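Long-range contacts in Sel1 repeat family protein (Pseudomonas aeruginosa, PDB 6LCH), which is one of the immunity proteins against the type VI secretion effector PldB and probably protects the cell by binding that toxin: residues H16-D21 with L94-G99; H181-A186 with S217-A222. One frame throughout, in Å; residues are numbered along the deposited sequence.

Interaction 1: residues H16-D21 with L94-G99; sequences HLPPLD and LDVPQG
Val-96, whose side chain meets both Leu-17 and Pro-18, has its carbonyl O taken by Gly-99 N at 2.9 Å, a bond at the entry to the following helix. Helix 81-93 ends in a Schellman motif, with Asp-95 as its C-prime residue at positive phi (59°); this short turn joins helix 81-93 to helix 97-107 in this all-helical Sel1-family protein and packs against the N-terminal loop 16-21. No hydrogen bond crosses, and the contact is carried by methyls and proline rings. CG1 of Val-96 stands anti to the backbone N (chi1 175°), which sends the two methyls to different neighbours. CG2 lies 3.7 Å from CD of Pro-18 and 4.0 Å from its CG, the two side chains crossing at about a right angle. CG1 faces Leu-17 CD2 at 4.1 Å. The same CD2 approaches CD of the Pro-97 ring more closely, at 3.7 Å, and thus bridges the two residues. At the other end, Pro-18 CG reaches Leu-94 CB at 4.3 Å, a looser apolar touch beside the end of helix 81-93. Trp-59 of helix 59-70 packs on both Leu-17 and Val-96, while Leu-130 touches His-16 and Pro-97. Beyond the touching residues, Asp-21 caps helix 22-34 through OD2, which accepts from Ala-24 N and also pairs with Arg-56. The carbonyl O of His-16 rests 3.6 Å from Pro-97 CD, a van der Waals contact, since the proline N carries no hydrogen to give.

Interaction 2: residues H181-A186 with S217-A222; sequences HNFPKA and SAMWYA
CB of Met-219 sits over one face of the Phe-183 ring, 3.7 Å from its centroid and 20° off the normal, a CH-pi contact. The sulfur comes in more obliquely, SD lying 3.4 Å from Phe-183 CD1 in a Met-aromatic contact, and the chain then bends at chi3 (-92°), turning CE toward the Phe-183 carbonyl O. Trp-220 meets the same ring rim to rim: its CE3 is 3.5 Å from Phe-183 CE2, with the planes at 36° and neither ring over the other. Tyr-221 reaches Pro-184, its OH 3.1 Å from CA and also close to the proline ring, with CA at the edge of the tyrosine ring. These three side chains fan out from a type I' beta turn, Ala-218 to Tyr-221, closed by Tyr-221 N to Ala-218 O at 3.0 Å; it docks on the first turn of helix 183-195, within a Sel1 repeat. That turn is capped by Asn-182, whose OD1 accepts from Lys-185 N at 3.1 Å, the donor standing above the carbonyl plane. Within segment 181-186, Phe-183 CZ lies over one face of the His-181 ring, offset toward its rim. Farther out, His-258 NE2 hydrogen-bonds Met-219 O and its ring meets Tyr-221 edge-to-face, while Asn-182 also bonds Asp-264 and Ala-265.

Interactions 1 and 2 lie on opposite sides of the chain's centre, their centres about 17 and 23 Å from it and about 39 Å from each other. Their nearest atoms are about 23 Å apart, so neither touches the other. Along the chain they are in series, interaction 1 closing before interaction 2 opens. In both, a non-helical segment packs against the start of a helix following a tight turn: the N-terminal loop near helix 97-107, and the connection between helices 199-208 and 225-240 near helix 183-195. A disulfide from Cys-10 to Cys-159 separately ties the N-terminal region to helix 150-162, in the stretch of chain between the two contacts.

Interaction 1: residues H16-D21 with L94-G99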
ATOM      1  N   HIS A  16      -2.920  -5.085  16.895  1.00 22.09           N
ATOM      2  CA  HIS A  16      -1.729  -4.819  17.697  1.00 17.90           C
ATOM      3  C   HIS A  16      -1.269  -3.373  17.536  1.00 21.93           C
ATOM      4  O   HIS A  16      -0.085  -3.116  17.288  1.00 18.45           O
ATOM      5  CB  HIS A  16      -0.596  -5.770  17.309  1.00 21.21           C
ATOM      6  CG  HIS A  16      -1.062  -7.071  16.734  1.00 25.33           C
ATOM      7  ND1 HIS A  16      -1.954  -7.897  17.385  1.00 30.19           N
ATOM      8  CD2 HIS A  16      -0.758  -7.689  15.568  1.00 22.74           C
ATOM      9  CE1 HIS A  16      -2.176  -8.970  16.645  1.00 26.51           C
ATOM     10  NE2 HIS A  16      -1.462  -8.868  15.538  1.00 24.77           N
ATOM     11  N   LEU A  17      -2.204  -2.420  17.649  1.00 18.09           N
ATOM     12  CA  LEU A  17      -1.886  -1.002  17.560  1.00 15.57           C
ATOM     13  C   LEU A  17      -2.147  -0.318  18.898  1.00 21.41           C
ATOM     14  O   LEU A  17      -3.085  -0.680  19.615  1.00 20.47           O
ATOM     15  CB  LEU A  17      -2.708  -0.293  16.476  1.00 15.96           C
ATOM     16  CG  LEU A  17      -2.346  -0.532  15.004  1.00 13.74           C
ATOM     17  CD1 LEU A  17      -3.278   0.235  14.070  1.00 16.49           C
ATOM     18  CD2 LEU A  17      -0.887  -0.209  14.719  1.00 10.54           C
ATOM     19  N   PRO A  18      -1.338   0.673  19.258  1.00 19.42           N
ATOM     20  CA  PRO A  18      -1.567   1.407  20.504  1.00 21.05           C
ATOM     21  C   PRO A  18      -2.766   2.328  20.370  1.00 21.65           C
ATOM     22  O   PRO A  18      -3.238   2.576  19.251  1.00 23.74           O
ATOM     23  CB  PRO A  18      -0.263   2.199  20.683  1.00 20.38           C
ATOM     24  CG  PRO A  18       0.222   2.412  19.292  1.00 14.14           C
ATOM     25  CD  PRO A  18      -0.164   1.178  18.525  1.00 16.94           C
ATOM     26  N   PRO A  19      -3.302   2.844  21.479  1.00 22.13           N
ATOM     27  CA  PRO A  19      -4.470   3.728  21.380  1.00 24.66           C
ATOM     28  C   PRO A  19      -4.140   5.010  20.627  1.00 18.89           C
ATOM     29  O   PRO A  19      -3.044   5.561  20.751  1.00 22.41           O
ATOM     30  CB  PRO A  19      -4.831   4.007  22.845  1.00 25.36           C
ATOM     31  CG  PRO A  19      -3.577   3.721  23.611  1.00 30.12           C
ATOM     32  CD  PRO A  19      -2.924   2.589  22.879  1.00 22.90           C
ATOM     33  N   LEU A  20      -5.101   5.476  19.832  1.00 19.39           N
ATOM     34  CA  LEU A  20      -4.928   6.679  19.023  1.00 15.44           C
ATOM     35  C   LEU A  20      -5.299   7.893  19.866  1.00 14.68           C
ATOM     36  O   LEU A  20      -6.460   8.055  20.254  1.00 15.03           O
ATOM     37  CB  LEU A  20      -5.782   6.615  17.761  1.00 18.30           C
ATOM     38  CG  LEU A  20      -5.434   7.643  16.681  1.00 15.02           C
ATOM     39  CD1 LEU A  20      -4.303   7.127  15.803  1.00 11.41           C
ATOM     40  CD2 LEU A  20      -6.659   7.994  15.840  1.00 13.69           C
ATOM     41  N   ASP A  21      -4.321   8.744  20.144  1.00 15.36           N
ATOM     42  CA  ASP A  21      -4.574   9.918  20.973  1.00 13.99           C
ATOM     43  C   ASP A  21      -5.383  10.950  20.195  1.00 11.04           C
ATOM     44  O   ASP A  21      -5.014  11.291  19.066  1.00 13.16           O
ATOM     45  CB  ASP A  21      -3.266  10.539  21.452  1.00 12.65           C
ATOM     46  CG  ASP A  21      -3.490  11.825  22.224  1.00 14.04           C
ATOM     47  OD1 ASP A  21      -3.918  11.741  23.396  1.00 12.71           O
ATOM     48  OD2 ASP A  21      -3.256  12.916  21.657  1.00 10.29           O
ATOM     49  N   LEU A  94       6.580   1.020  20.666  1.00  3.14           N
ATOM     50  CA  LEU A  94       5.157   0.794  20.855  1.00  3.74           C
ATOM     51  C   LEU A  94       4.674  -0.487  20.188  1.00  2.55           C
ATOM     52  O   LEU A  94       3.466  -0.739  20.167  1.00  2.45           O
ATOM     53  CB  LEU A  94       4.361   1.985  20.317  1.00  4.46           C
ATOM     54  CG  LEU A  94       4.596   3.344  20.980  1.00  5.01           C
ATOM     55  CD1 LEU A  94       3.951   4.447  20.160  1.00  6.75           C
ATOM     56  CD2 LEU A  94       4.065   3.347  22.413  1.00  8.38           C
ATOM     57  N   ASP A  95       5.588  -1.286  19.634  1.00  4.08           N
ATOM     58  CA  ASP A  95       5.247  -2.524  18.931  1.00  4.77           C
ATOM     59  C   ASP A  95       4.310  -2.271  17.750  1.00  4.79           C
ATOM     60  O   ASP A  95       3.440  -3.090  17.440  1.00  3.65           O
ATOM     61  CB  ASP A  95       4.650  -3.560  19.885  1.00  6.49           C
ATOM     62  CG  ASP A  95       5.027  -4.978  19.505  1.00  5.59           C
ATOM     63  OD1 ASP A  95       4.188  -5.889  19.661  1.00  7.21           O
ATOM     64  OD2 ASP A  95       6.164  -5.173  19.030  1.00  7.69           O
ATOM     65  N   VAL A  96       4.494  -1.139  17.078  1.00  2.10           N
ATOM     66  CA  VAL A  96       3.683  -0.800  15.912  1.00  3.70           C
ATOM     67  C   VAL A  96       4.186  -1.620  14.726  1.00  2.22           C
ATOM     68  O   VAL A  96       5.376  -1.548  14.389  1.00  2.82           O
ATOM     69  CB  VAL A  96       3.726   0.707  15.611  1.00  2.04           C
ATOM     70  CG1 VAL A  96       2.983   0.998  14.323  1.00  2.57           C
ATOM     71  CG2 VAL A  96       3.114   1.494  16.759  1.00  2.38           C
ATOM     72  N   PRO A  97       3.333  -2.421  14.084  1.00  2.23           N
ATOM     73  CA  PRO A  97       3.827  -3.301  13.008  1.00  2.75           C
ATOM     74  C   PRO A  97       4.473  -2.547  11.858  1.00  2.25           C
ATOM     75  O   PRO A  97       5.472  -3.020  11.302  1.00  1.33           O
ATOM     76  CB  PRO A  97       2.565  -4.053  12.566  1.00  3.74           C
ATOM     77  CG  PRO A  97       1.633  -3.967  13.739  1.00  5.99           C
ATOM     78  CD  PRO A  97       1.909  -2.645  14.382  1.00  4.70           C
ATOM     79  N   GLN A  98       3.939  -1.379  11.492  1.00  0.42           N
ATOM     80  CA  GLN A  98       4.568  -0.580  10.442  1.00  2.63           C
ATOM     81  C   GLN A  98       5.969  -0.128  10.843  1.00  3.10           C
ATOM     82  O   GLN A  98       6.822   0.088   9.976  1.00  4.05           O
ATOM     83  CB  GLN A  98       3.687   0.628  10.103  1.00  2.93           C
ATOM     84  CG  GLN A  98       4.139   1.417   8.869  1.00  3.57           C
ATOM     85  CD  GLN A  98       3.939   0.651   7.573  1.00  3.64           C
ATOM     86  OE1 GLN A  98       2.959  -0.081   7.410  1.00  2.81           O
ATOM     87  NE2 GLN A  98       4.870   0.820   6.639  1.00  4.94           N
ATOM     88  N   GLY A  99       6.230   0.008  12.146  1.00  0.97           N
ATOM     89  CA  GLY A  99       7.554   0.421  12.586  1.00  3.04           C
ATOM     90  C   GLY A  99       8.640  -0.570  12.214  1.00  2.44           C
ATOM     91  O   GLY A  99       9.763  -0.181  11.886  1.00  3.53           O
TER

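Interaction 2: residues H181-A186 with S217-A222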
ATOM      1  N   HIS A 181      -2.197 -16.010 -16.652  1.00  9.42           N
ATOM      2  CA  HIS A 181      -2.828 -15.579 -17.901  1.00 11.32           C
ATOM      3  C   HIS A 181      -4.350 -15.636 -17.798  1.00 11.42           C
ATOM      4  O   HIS A 181      -5.044 -16.036 -18.735  1.00 10.93           O
ATOM      5  CB  HIS A 181      -2.325 -16.406 -19.085  1.00 10.18           C
ATOM      6  CG  HIS A 181      -2.153 -15.614 -20.345  1.00 14.07           C
ATOM      7  ND1 HIS A 181      -3.075 -15.636 -21.368  1.00 16.75           N
ATOM      8  CD2 HIS A 181      -1.166 -14.777 -20.745  1.00 15.27           C
ATOM      9  CE1 HIS A 181      -2.663 -14.849 -22.345  1.00 14.75           C
ATOM     10  NE2 HIS A 181      -1.509 -14.313 -21.991  1.00 18.70           N
ATOM     11  N   ASN A 182      -4.868 -15.250 -16.635  1.00 10.56           N
ATOM     12  CA  ASN A 182      -6.300 -15.206 -16.354  1.00 11.33           C
ATOM     13  C   ASN A 182      -6.709 -13.735 -16.343  1.00  8.14           C
ATOM     14  O   ASN A 182      -6.759 -13.095 -15.293  1.00  6.22           O
ATOM     15  CB  ASN A 182      -6.625 -15.892 -15.028  1.00 11.12           C
ATOM     16  CG  ASN A 182      -8.110 -16.154 -14.851  1.00 13.99           C
ATOM     17  OD1 ASN A 182      -8.952 -15.400 -15.341  1.00 10.94           O
ATOM     18  ND2 ASN A 182      -8.440 -17.230 -14.143  1.00 14.60           N
ATOM     19  N   PHE A 183      -7.004 -13.206 -17.526  1.00  8.38           N
ATOM     20  CA  PHE A 183      -7.286 -11.776 -17.642  1.00  7.45           C
ATOM     21  C   PHE A 183      -8.536 -11.347 -16.883  1.00  7.43           C
ATOM     22  O   PHE A 183      -8.465 -10.350 -16.143  1.00  8.02           O
ATOM     23  CB  PHE A 183      -7.347 -11.393 -19.123  1.00  9.24           C
ATOM     24  CG  PHE A 183      -6.040 -11.586 -19.844  1.00 10.10           C
ATOM     25  CD1 PHE A 183      -4.841 -11.524 -19.150  1.00  7.67           C
ATOM     26  CD2 PHE A 183      -6.008 -11.837 -21.203  1.00 10.48           C
ATOM     27  CE1 PHE A 183      -3.637 -11.700 -19.796  1.00  9.44           C
ATOM     28  CE2 PHE A 183      -4.805 -12.021 -21.855  1.00 12.25           C
ATOM     29  CZ  PHE A 183      -3.618 -11.949 -21.153  1.00 12.19           C
ATOM     30  N   PRO A 184      -9.686 -12.026 -16.989  1.00  7.99           N
ATOM     31  CA  PRO A 184     -10.867 -11.545 -16.253  1.00 10.41           C
ATOM     32  C   PRO A 184     -10.732 -11.656 -14.747  1.00  8.68           C
ATOM     33  O   PRO A 184     -11.269 -10.809 -14.030  1.00  6.93           O
ATOM     34  CB  PRO A 184     -12.000 -12.431 -16.782  1.00 15.74           C
ATOM     35  CG  PRO A 184     -11.471 -13.061 -18.021  1.00 18.28           C
ATOM     36  CD  PRO A 184     -10.011 -13.217 -17.788  1.00 12.08           C
ATOM     37  N   LYS A 185     -10.047 -12.680 -14.240  1.00 10.44           N
ATOM     38  CA  LYS A 185      -9.777 -12.721 -12.808  1.00 10.36           C
ATOM     39  C   LYS A 185      -8.771 -11.652 -12.411  1.00  7.76           C
ATOM     40  O   LYS A 185      -8.839 -11.119 -11.298  1.00  8.95           O
ATOM     41  CB  LYS A 185      -9.271 -14.102 -12.402  1.00 11.51           C
ATOM     42  CG  LYS A 185      -9.229 -14.326 -10.903  1.00 12.58           C
ATOM     43  CD  LYS A 185      -9.128 -15.802 -10.586  1.00 17.07           C
ATOM     44  CE  LYS A 185     -10.251 -16.254  -9.682  1.00 18.94           C
ATOM     45  NZ  LYS A 185     -10.246 -17.735  -9.543  1.00 21.66           N
ATOM     46  N   ALA A 186      -7.836 -11.325 -13.306  1.00  7.22           N
ATOM     47  CA  ALA A 186      -6.918 -10.225 -13.045  1.00  6.78           C
ATOM     48  C   ALA A 186      -7.666  -8.903 -12.973  1.00  6.92           C
ATOM     49  O   ALA A 186      -7.398  -8.077 -12.093  1.00  5.89           O
ATOM     50  CB  ALA A 186      -5.838 -10.171 -14.126  1.00  6.70           C
ATOM     51  N   SER A 217      -1.267  -4.888 -24.123  1.00 11.90           N
ATOM     52  CA  SER A 217      -1.224  -4.250 -22.810  1.00 11.94           C
ATOM     53  C   SER A 217      -2.599  -4.148 -22.166  1.00 10.54           C
ATOM     54  O   SER A 217      -2.686  -4.029 -20.938  1.00 10.47           O
ATOM     55  CB  SER A 217      -0.608  -2.859 -22.913  1.00 11.48           C
ATOM     56  OG  SER A 217       0.798  -2.929 -23.020  1.00 15.27           O
ATOM     57  N   ALA A 218      -3.666  -4.191 -22.959  1.00  9.80           N
ATOM     58  CA  ALA A 218      -5.027  -4.111 -22.456  1.00 11.62           C
ATOM     59  C   ALA A 218      -5.654  -5.483 -22.243  1.00  9.32           C
ATOM     60  O   ALA A 218      -6.870  -5.572 -22.050  1.00  7.53           O
ATOM     61  CB  ALA A 218      -5.892  -3.283 -23.409  1.00 12.44           C
ATOM     62  N   MET A 219      -4.854  -6.548 -22.250  1.00 11.21           N
ATOM     63  CA  MET A 219      -5.339  -7.922 -22.135  1.00 11.91           C
ATOM     64  C   MET A 219      -6.417  -8.234 -23.170  1.00 11.32           C
ATOM     65  O   MET A 219      -7.270  -9.100 -22.947  1.00 11.95           O
ATOM     66  CB  MET A 219      -5.845  -8.213 -20.716  1.00  8.14           C
ATOM     67  CG  MET A 219      -4.905  -7.697 -19.628  1.00 11.50           C
ATOM     68  SD  MET A 219      -5.243  -8.323 -17.972  1.00 10.39           S
ATOM     69  CE  MET A 219      -6.343  -7.097 -17.286  1.00  9.53           C
ATOM     70  N   TRP A 220      -6.385  -7.522 -24.300  1.00 12.06           N
ATOM     71  CA  TRP A 220      -7.322  -7.709 -25.406  1.00  9.90           C
ATOM     72  C   TRP A 220      -8.759  -7.412 -24.992  1.00 12.76           C
ATOM     73  O   TRP A 220      -9.706  -7.961 -25.558  1.00 13.74           O
ATOM     74  CB  TRP A 220      -7.197  -9.113 -26.004  1.00 12.99           C
ATOM     75  CG  TRP A 220      -5.892  -9.289 -26.702  1.00 14.22           C
ATOM     76  CD1 TRP A 220      -5.568  -8.847 -27.953  1.00 14.54           C
ATOM     77  CD2 TRP A 220      -4.717  -9.917 -26.180  1.00 14.82           C
ATOM     78  NE1 TRP A 220      -4.266  -9.179 -28.249  1.00 16.01           N
ATOM     79  CE2 TRP A 220      -3.722  -9.836 -27.176  1.00 12.49           C
ATOM     80  CE3 TRP A 220      -4.412 -10.551 -24.971  1.00 16.57           C
ATOM     81  CZ2 TRP A 220      -2.444 -10.362 -26.999  1.00 16.42           C
ATOM     82  CZ3 TRP A 220      -3.142 -11.074 -24.797  1.00 15.81           C
ATOM     83  CH2 TRP A 220      -2.174 -10.976 -25.805  1.00 18.39           C
ATOM     84  N   TYR A 221      -8.932  -6.540 -24.002  1.00 10.29           N
ATOM     85  CA  TYR A 221     -10.253  -6.028 -23.681  1.00 11.66           C
ATOM     86  C   TYR A 221     -10.635  -4.935 -24.670  1.00 11.62           C
ATOM     87  O   TYR A 221      -9.792  -4.159 -25.132  1.00 10.21           O
ATOM     88  CB  TYR A 221     -10.293  -5.486 -22.254  1.00 11.79           C
ATOM     89  CG  TYR A 221     -10.601  -6.551 -21.228  1.00 12.60           C
ATOM     90  CD1 TYR A 221      -9.577  -7.216 -20.564  1.00  9.71           C
ATOM     91  CD2 TYR A 221     -11.910  -6.903 -20.940  1.00 12.65           C
ATOM     92  CE1 TYR A 221      -9.852  -8.191 -19.636  1.00 10.44           C
ATOM     93  CE2 TYR A 221     -12.195  -7.879 -20.014  1.00 13.44           C
ATOM     94  CZ  TYR A 221     -11.161  -8.521 -19.368  1.00 13.95           C
ATOM     95  OH  TYR A 221     -11.442  -9.491 -18.444  1.00 12.48           O
ATOM     96  N   ALA A 222     -11.913  -4.889 -25.015  1.00 11.09           N
ATOM     97  CA  ALA A 222     -12.361  -3.863 -25.937  1.00 12.03           C
ATOM     98  C   ALA A 222     -12.287  -2.496 -25.262  1.00 13.48           C
ATOM     99  O   ALA A 222     -12.643  -2.364 -24.086  1.00 14.31           O
ATOM    100  CB  ALA A 222     -13.782  -4.142 -26.416  1.00 13.69           C
TER